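PDB 1J77: HemO from Neisseria meningitidis, which probably cleaves the heme macrocycle as a heme oxygenase, binding heme through an axial histidine in an all-helical fold. Local coordinates for residues L111-F125 / L142-F156. Numbering follows the deposited sequence.
Sequences LYCAEGSNLGAAFLF and LAPHPDGRGKHWRAF. With HEM (protoporphyrin IX containing Fe), chain B.
The backbone atom N118 O accepts two donors, A121 N and R149 NH1, the latter 3.0 Å from N118 O and in the carbonyl plane. How one arginine can tie a helix end to a loop is well illustrated here: R149, its chain extended from CG to NE, also directs NH2 (2.8 Å) and NH1 (3.2 Å) end-on at one acceptor, L142 O, which lies in the guanidinium plane. Backbone sandwiches this flat group, A122 N over one face and P144 CA over the other, which should restrict its rotation. Nearby, the F125 ring receives A143 CA over its face.

Further along, helices 111-119 and 149-156 run nearly antiparallel, and W153 enters as a knob among Y112, E115, G116 and L119. With CG anti to the backbone N (chi1 174°), its indole reaches across to G116, where CZ3 lies 3.4 Å from G116 N, while L119 CD1 sits over the five-membered ring, 3.6 Å from its centroid. Chi1 of E115 (-165°) sets CG over the F156 ring face; the bend at chi2 turns the carboxylate toward H152, whose NE2 gives OE2 a weak bond, while OE1 is hydrogen-bonded to Y60 OH.

Beyond W153, Y112 OH donates to heme O1D at 2.7 Å. Helix 104-119, breaking at G120 over the heme face carrying the iron-bound water, continues as 122-129: the kinked distal helix of the heme oxygenase fold, its first part backed by helix 149-162.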
loop_
_atom_site.group_PDB
_atom_site.type_symbol
_atom_site.label_atom_id
_atom_site.label_comp_id
_atom_site.label_asym_id
_atom_site.label_seq_id
_atom_site.Cartn_x
_atom_site.Cartn_y
_atom_site.Cartn_z
ATOM N N LEU A 111 -6.532 -3.986 -4.159
ATOM C CA LEU A 111 -6.412 -2.767 -4.880
ATOM C C LEU A 111 -6.775 -1.498 -4.053
ATOM O O LEU A 111 -6.075 -0.494 -4.142
ATOM C CB LEU A 111 -7.253 -2.850 -6.178
ATOM C CG LEU A 111 -7.185 -1.610 -7.049
ATOM C CD1 LEU A 111 -5.853 -1.266 -7.520
ATOM C CD2 LEU A 111 -8.160 -1.756 -8.233
ATOM N N TYR A 112 -7.872 -1.565 -3.328
ATOM C CA TYR A 112 -8.265 -0.509 -2.375
ATOM C C TYR A 112 -7.102 -0.215 -1.399
ATOM O O TYR A 112 -6.684 0.950 -1.250
ATOM C CB TYR A 112 -9.531 -0.940 -1.620
ATOM C CG TYR A 112 -9.774 -0.110 -0.374
ATOM C CD1 TYR A 112 -10.303 1.184 -0.459
ATOM C CD2 TYR A 112 -9.434 -0.618 0.857
ATOM C CE1 TYR A 112 -10.474 1.948 0.686
ATOM C CE2 TYR A 112 -9.575 0.149 2.021
ATOM C CZ TYR A 112 -10.106 1.435 1.932
ATOM O OH TYR A 112 -10.263 2.194 3.114
ATOM N N CYS A 113 -6.517 -1.250 -0.826
ATOM C CA CYS A 113 -5.437 -1.098 0.176
ATOM C C CYS A 113 -4.249 -0.418 -0.469
ATOM O O CYS A 113 -3.730 0.562 0.046
ATOM C CB CYS A 113 -5.082 -2.464 0.667
ATOM S SG CYS A 113 -3.888 -2.515 1.941
ATOM N N ALA A 114 -3.796 -0.918 -1.629
ATOM C CA ALA A 114 -2.671 -0.283 -2.245
ATOM C C ALA A 114 -2.918 1.145 -2.706
ATOM O O ALA A 114 -2.037 2.004 -2.602
ATOM C CB ALA A 114 -2.135 -1.143 -3.446
ATOM N N GLU A 115 -4.111 1.395 -3.265
ATOM C CA GLU A 115 -4.352 2.701 -3.797
ATOM C C GLU A 115 -4.563 3.716 -2.652
ATOM O O GLU A 115 -4.072 4.861 -2.734
ATOM C CB GLU A 115 -5.465 2.669 -4.847
ATOM C CG GLU A 115 -5.510 3.948 -5.691
ATOM C CD GLU A 115 -4.222 4.301 -6.373
ATOM O OE1 GLU A 115 -3.530 3.416 -6.924
ATOM O OE2 GLU A 115 -3.878 5.492 -6.404
ATOM N N GLY A 116 -5.243 3.301 -1.602
ATOM C CA GLY A 116 -5.360 4.152 -0.445
ATOM C C GLY A 116 -4.038 4.480 0.223
ATOM O O GLY A 116 -3.901 5.562 0.784
ATOM N N SER A 117 -3.042 3.622 0.118
ATOM C CA SER A 117 -1.751 3.884 0.703
ATOM C C SER A 117 -1.059 5.098 0.083
ATOM O O SER A 117 -0.233 5.754 0.734
ATOM C CB SER A 117 -0.878 2.634 0.595
ATOM O OG SER A 117 -0.262 2.484 -0.690
ATOM N N ASN A 118 -1.399 5.412 -1.160
ATOM C CA ASN A 118 -0.814 6.554 -1.838
ATOM C C ASN A 118 -1.532 7.787 -1.333
ATOM O O ASN A 118 -0.908 8.839 -1.114
ATOM C CB ASN A 118 -0.958 6.394 -3.356
ATOM C CG ASN A 118 -0.206 5.158 -3.899
ATOM O OD1 ASN A 118 0.916 4.842 -3.462
ATOM N ND2 ASN A 118 -0.827 4.454 -4.866
ATOM N N LEU A 119 -2.847 7.663 -1.164
ATOM C CA LEU A 119 -3.664 8.725 -0.581
ATOM C C LEU A 119 -2.956 9.223 0.668
ATOM O O LEU A 119 -2.625 10.407 0.813
ATOM C CB LEU A 119 -5.039 8.179 -0.176
ATOM C CG LEU A 119 -6.192 9.158 -0.034
ATOM C CD1 LEU A 119 -7.121 8.769 1.097
ATOM C CD2 LEU A 119 -5.717 10.589 0.048
ATOM N N GLY A 120 -2.665 8.300 1.558
ATOM C CA GLY A 120 -2.099 8.659 2.839
ATOM C C GLY A 120 -0.604 8.732 2.978
ATOM O O GLY A 120 -0.130 8.851 4.092
ATOM N N ALA A 121 0.150 8.715 1.880
ATOM C CA ALA A 121 1.605 8.743 1.909
ATOM C C ALA A 121 2.243 10.113 2.116
ATOM O O ALA A 121 3.443 10.227 2.119
ATOM C CB ALA A 121 2.143 8.142 0.602
ATOM N N ALA A 122 1.456 11.154 2.279
ATOM C CA ALA A 122 2.033 12.477 2.531
ATOM C C ALA A 122 2.922 12.551 3.794
ATOM O O ALA A 122 3.990 13.192 3.799
ATOM C CB ALA A 122 0.938 13.485 2.647
ATOM N N PHE A 123 2.485 11.915 4.874
ATOM C CA PHE A 123 3.272 11.981 6.110
ATOM C C PHE A 123 4.591 11.312 5.868
ATOM O O PHE A 123 5.651 11.813 6.226
ATOM C CB PHE A 123 2.506 11.310 7.249
ATOM C CG PHE A 123 3.249 11.244 8.526
ATOM C CD1 PHE A 123 3.135 12.272 9.455
ATOM C CD2 PHE A 123 4.034 10.142 8.819
ATOM C CE1 PHE A 123 3.820 12.215 10.663
ATOM C CE2 PHE A 123 4.725 10.091 10.011
ATOM C CZ PHE A 123 4.608 11.127 10.935
ATOM N N LEU A 124 4.580 10.140 5.240
ATOM C CA LEU A 124 5.810 9.441 4.973
ATOM C C LEU A 124 6.710 10.248 4.033
ATOM O O LEU A 124 7.931 10.221 4.177
ATOM C CB LEU A 124 5.533 8.071 4.365
ATOM C CG LEU A 124 4.870 7.028 5.266
ATOM C CD1 LEU A 124 4.483 5.915 4.387
ATOM C CD2 LEU A 124 5.797 6.544 6.391
ATOM N N PHE A 125 6.091 10.872 3.022
ATOM C CA PHE A 125 6.858 11.695 2.078
ATOM C C PHE A 125 7.519 12.842 2.838
ATOM O O PHE A 125 8.697 13.187 2.615
ATOM C CB PHE A 125 5.945 12.251 0.974
ATOM C CG PHE A 125 6.669 12.859 -0.191
ATOM C CD1 PHE A 125 7.667 12.168 -0.850
ATOM C CD2 PHE A 125 6.290 14.109 -0.661
ATOM C CE1 PHE A 125 8.307 12.734 -1.938
ATOM C CE2 PHE A 125 6.932 14.674 -1.772
ATOM C CZ PHE A 125 7.927 13.978 -2.393
ATOM N N LEU A 142 6.590 7.747 -3.057
ATOM C CA LEU A 142 5.788 8.462 -2.066
ATOM C C LEU A 142 5.312 9.815 -2.526
ATOM O O LEU A 142 4.469 10.433 -1.887
ATOM C CB LEU A 142 6.602 8.650 -0.772
ATOM C CG LEU A 142 7.015 7.401 0.020
ATOM C CD1 LEU A 142 8.012 7.705 1.181
ATOM C CD2 LEU A 142 5.829 6.676 0.564
ATOM N N ALA A 143 5.818 10.260 -3.668
ATOM C CA ALA A 143 5.415 11.556 -4.191
ATOM C C ALA A 143 3.928 11.552 -4.561
ATOM O O ALA A 143 3.330 10.502 -4.894
ATOM C CB ALA A 143 6.255 11.896 -5.359
ATOM N N PRO A 144 3.317 12.718 -4.473
ATOM C CA PRO A 144 1.880 12.872 -4.702
ATOM C C PRO A 144 1.503 12.648 -6.157
ATOM O O PRO A 144 2.327 12.941 -7.019
ATOM C CB PRO A 144 1.621 14.346 -4.364
ATOM C CG PRO A 144 2.868 14.948 -4.103
ATOM C CD PRO A 144 4.002 13.994 -4.206
ATOM N N HIS A 145 0.313 12.143 -6.433
ATOM C CA HIS A 145 -0.122 12.014 -7.836
ATOM C C HIS A 145 -0.052 13.424 -8.427
ATOM O O HIS A 145 -0.421 14.387 -7.739
ATOM C CB HIS A 145 -1.541 11.458 -7.915
ATOM C CG HIS A 145 -1.988 11.147 -9.310
ATOM N ND1 HIS A 145 -2.248 12.133 -10.234
ATOM C CD2 HIS A 145 -2.205 9.970 -9.944
ATOM C CE1 HIS A 145 -2.591 11.576 -11.384
ATOM N NE2 HIS A 145 -2.586 10.264 -11.230
ATOM N N PRO A 146 0.423 13.562 -9.669
ATOM C CA PRO A 146 0.559 14.881 -10.312
ATOM C C PRO A 146 -0.702 15.760 -10.278
ATOM O O PRO A 146 -0.609 16.987 -10.395
ATOM C CB PRO A 146 0.919 14.527 -11.760
ATOM C CG PRO A 146 1.630 13.217 -11.666
ATOM C CD PRO A 146 0.923 12.478 -10.535
ATOM N N ASP A 147 -1.864 15.152 -10.129
ATOM C CA ASP A 147 -3.109 15.889 -10.066
ATOM C C ASP A 147 -3.493 16.225 -8.626
ATOM O O ASP A 147 -4.498 16.905 -8.382
ATOM C CB ASP A 147 -4.225 15.065 -10.696
ATOM C CG ASP A 147 -3.963 14.766 -12.164
ATOM O OD1 ASP A 147 -4.636 13.869 -12.715
ATOM O OD2 ASP A 147 -3.057 15.340 -12.810
ATOM N N GLY A 148 -2.680 15.768 -7.674
ATOM C CA GLY A 148 -3.021 15.905 -6.267
ATOM C C GLY A 148 -3.537 14.589 -5.667
ATOM O O GLY A 148 -4.317 13.842 -6.260
ATOM N N ARG A 149 -3.116 14.303 -4.451
ATOM C CA ARG A 149 -3.523 13.058 -3.811
ATOM C C ARG A 149 -5.030 12.929 -3.702
ATOM O O ARG A 149 -5.596 11.883 -4.017
ATOM C CB ARG A 149 -2.947 12.945 -2.403
ATOM C CG ARG A 149 -1.449 12.857 -2.362
ATOM C CD ARG A 149 -0.923 12.540 -0.991
ATOM N NE ARG A 149 0.496 12.858 -0.891
ATOM C CZ ARG A 149 1.496 12.037 -1.142
ATOM N NH1 ARG A 149 1.280 10.803 -1.599
ATOM N NH2 ARG A 149 2.731 12.464 -0.986
ATOM N N GLY A 150 -5.704 13.988 -3.276
ATOM C CA GLY A 150 -7.125 13.907 -3.038
ATOM C C GLY A 150 -7.939 13.842 -4.304
ATOM O O GLY A 150 -8.863 13.039 -4.372
ATOM N N LYS A 151 -7.600 14.682 -5.280
ATOM C CA LYS A 151 -8.314 14.690 -6.552
ATOM C C LYS A 151 -8.309 13.294 -7.128
ATOM O O LYS A 151 -9.347 12.780 -7.553
ATOM C CB LYS A 151 -7.678 15.660 -7.548
ATOM C CG LYS A 151 -8.124 17.097 -7.375
ATOM C CD LYS A 151 -9.639 17.280 -7.502
ATOM C CE LYS A 151 -9.996 18.764 -7.566
ATOM N NZ LYS A 151 -11.304 19.118 -6.944
ATOM N N HIS A 152 -7.131 12.682 -7.095
ATOM C CA HIS A 152 -6.916 11.343 -7.627
ATOM C C HIS A 152 -7.727 10.289 -6.884
ATOM O O HIS A 152 -8.405 9.465 -7.505
ATOM C CB HIS A 152 -5.418 11.060 -7.609
ATOM C CG HIS A 152 -5.040 9.728 -8.161
ATOM N ND1 HIS A 152 -5.528 9.250 -9.360
ATOM C CD2 HIS A 152 -4.210 8.769 -7.675
ATOM C CE1 HIS A 152 -5.036 8.036 -9.568
ATOM N NE2 HIS A 152 -4.225 7.729 -8.568
ATOM N N TRP A 153 -7.682 10.309 -5.553
ATOM C CA TRP A 153 -8.406 9.352 -4.739
ATOM C C TRP A 153 -9.921 9.429 -4.930
ATOM O O TRP A 153 -10.583 8.399 -5.072
ATOM C CB TRP A 153 -8.016 9.536 -3.233
ATOM C CG TRP A 153 -8.776 8.717 -2.306
ATOM C CD1 TRP A 153 -9.693 9.139 -1.426
ATOM C CD2 TRP A 153 -8.658 7.296 -2.119
ATOM N NE1 TRP A 153 -10.222 8.083 -0.729
ATOM C CE2 TRP A 153 -9.589 6.928 -1.132
ATOM C CE3 TRP A 153 -7.907 6.285 -2.747
ATOM C CZ2 TRP A 153 -9.774 5.622 -0.737
ATOM C CZ3 TRP A 153 -8.078 5.009 -2.336
ATOM C CH2 TRP A 153 -8.996 4.669 -1.364
ATOM N N ARG A 154 -10.487 10.641 -4.928
ATOM C CA ARG A 154 -11.923 10.805 -5.126
ATOM C C ARG A 154 -12.349 10.207 -6.481
ATOM O O ARG A 154 -13.365 9.535 -6.579
ATOM C CB ARG A 154 -12.263 12.295 -5.005
ATOM C CG ARG A 154 -11.927 12.828 -3.611
ATOM C CD ARG A 154 -12.360 14.274 -3.314
ATOM N NE ARG A 154 -11.281 14.973 -2.615
ATOM C CZ ARG A 154 -10.592 15.986 -3.125
ATOM N NH1 ARG A 154 -10.900 16.477 -4.312
ATOM N NH2 ARG A 154 -9.605 16.549 -2.432
ATOM N N ALA A 155 -11.535 10.394 -7.506
ATOM C CA ALA A 155 -11.845 9.806 -8.824
ATOM C C ALA A 155 -11.838 8.294 -8.705
ATOM O O ALA A 155 -12.796 7.601 -9.093
ATOM C CB ALA A 155 -10.832 10.251 -9.851
ATOM N N PHE A 156 -10.765 7.776 -8.103
ATOM C CA PHE A 156 -10.632 6.362 -7.935
ATOM C C PHE A 156 -11.832 5.829 -7.183
ATOM O O PHE A 156 -12.431 4.808 -7.549
ATOM C CB PHE A 156 -9.356 6.060 -7.130
ATOM C CG PHE A 156 -9.048 4.604 -7.037
ATOM C CD1 PHE A 156 -8.541 3.924 -8.141
ATOM C CD2 PHE A 156 -9.288 3.896 -5.864
ATOM C CE1 PHE A 156 -8.278 2.600 -8.057
ATOM C CE2 PHE A 156 -9.012 2.555 -5.792
ATOM C CZ PHE A 156 -8.528 1.904 -6.880
HETATM C CHA HEM B . -5.470 6.546 4.344
HETATM C CHB HEM B . -1.720 7.614 7.216
HETATM C CHC HEM B . 0.459 3.456 5.887
HETATM C CHD HEM B . -3.532 2.182 3.392
HETATM C C1A HEM B . -4.602 7.234 5.157
HETATM C C2A HEM B . -4.755 8.636 5.608
HETATM C C3A HEM B . -3.711 8.896 6.393
HETATM C C4A HEM B . -2.873 7.710 6.492
HETATM C CMA HEM B . -3.434 10.243 7.105
HETATM C CAA HEM B . -5.846 9.678 5.227
HETATM C CBA HEM B . -5.325 10.524 4.065
HETATM C CGA HEM B . -6.384 11.469 3.530
HETATM O O1A HEM B . -7.597 11.220 3.792
HETATM O O2A HEM B . -5.993 12.474 2.863
HETATM C C1B HEM B . -0.789 6.592 7.112
HETATM C C2B HEM B . 0.494 6.573 7.758
HETATM C C3B HEM B . 1.102 5.399 7.423
HETATM C C4B HEM B . 0.219 4.700 6.492
HETATM C CMB HEM B . 0.973 7.742 8.656
HETATM C CAB HEM B . 2.502 4.917 7.807
HETATM C CBB HEM B . 3.030 5.191 8.995
HETATM C C1C HEM B . -0.408 2.794 5.060
HETATM C C2C HEM B . -0.129 1.546 4.351
HETATM C C3C HEM B . -1.255 1.175 3.720
HETATM C C4C HEM B . -2.251 2.198 3.889
HETATM C CMC HEM B . 1.190 0.772 4.481
HETATM C CAC HEM B . -1.501 -0.062 2.868
HETATM C CBC HEM B . -0.705 -1.120 2.995
HETATM C C1D HEM B . -4.381 3.242 3.453
HETATM C C2D HEM B . -5.679 3.222 2.830
HETATM C C3D HEM B . -6.299 4.550 3.132
HETATM C C4D HEM B . -5.298 5.251 3.899
HETATM C CMD HEM B . -6.276 2.054 2.042
HETATM C CAD HEM B . -7.646 5.104 2.667
HETATM C CBD HEM B . -8.650 5.205 3.777
HETATM C CGD HEM B . -9.925 5.655 3.099
HETATM O O1D HEM B . -10.674 4.768 2.624
HETATM O O2D HEM B . -10.216 6.891 3.094
HETATM N NA HEM B . -3.448 6.727 5.706
HETATM N NB HEM B . -0.940 5.420 6.384
HETATM N NC HEM B . -1.685 3.143 4.731
HETATM N ND HEM B . -4.156 4.464 4.103
HETATM FE FE HEM B . -2.620 4.901 5.315
HETATM O O HOH W 1 -1.801 5.659 3.713
#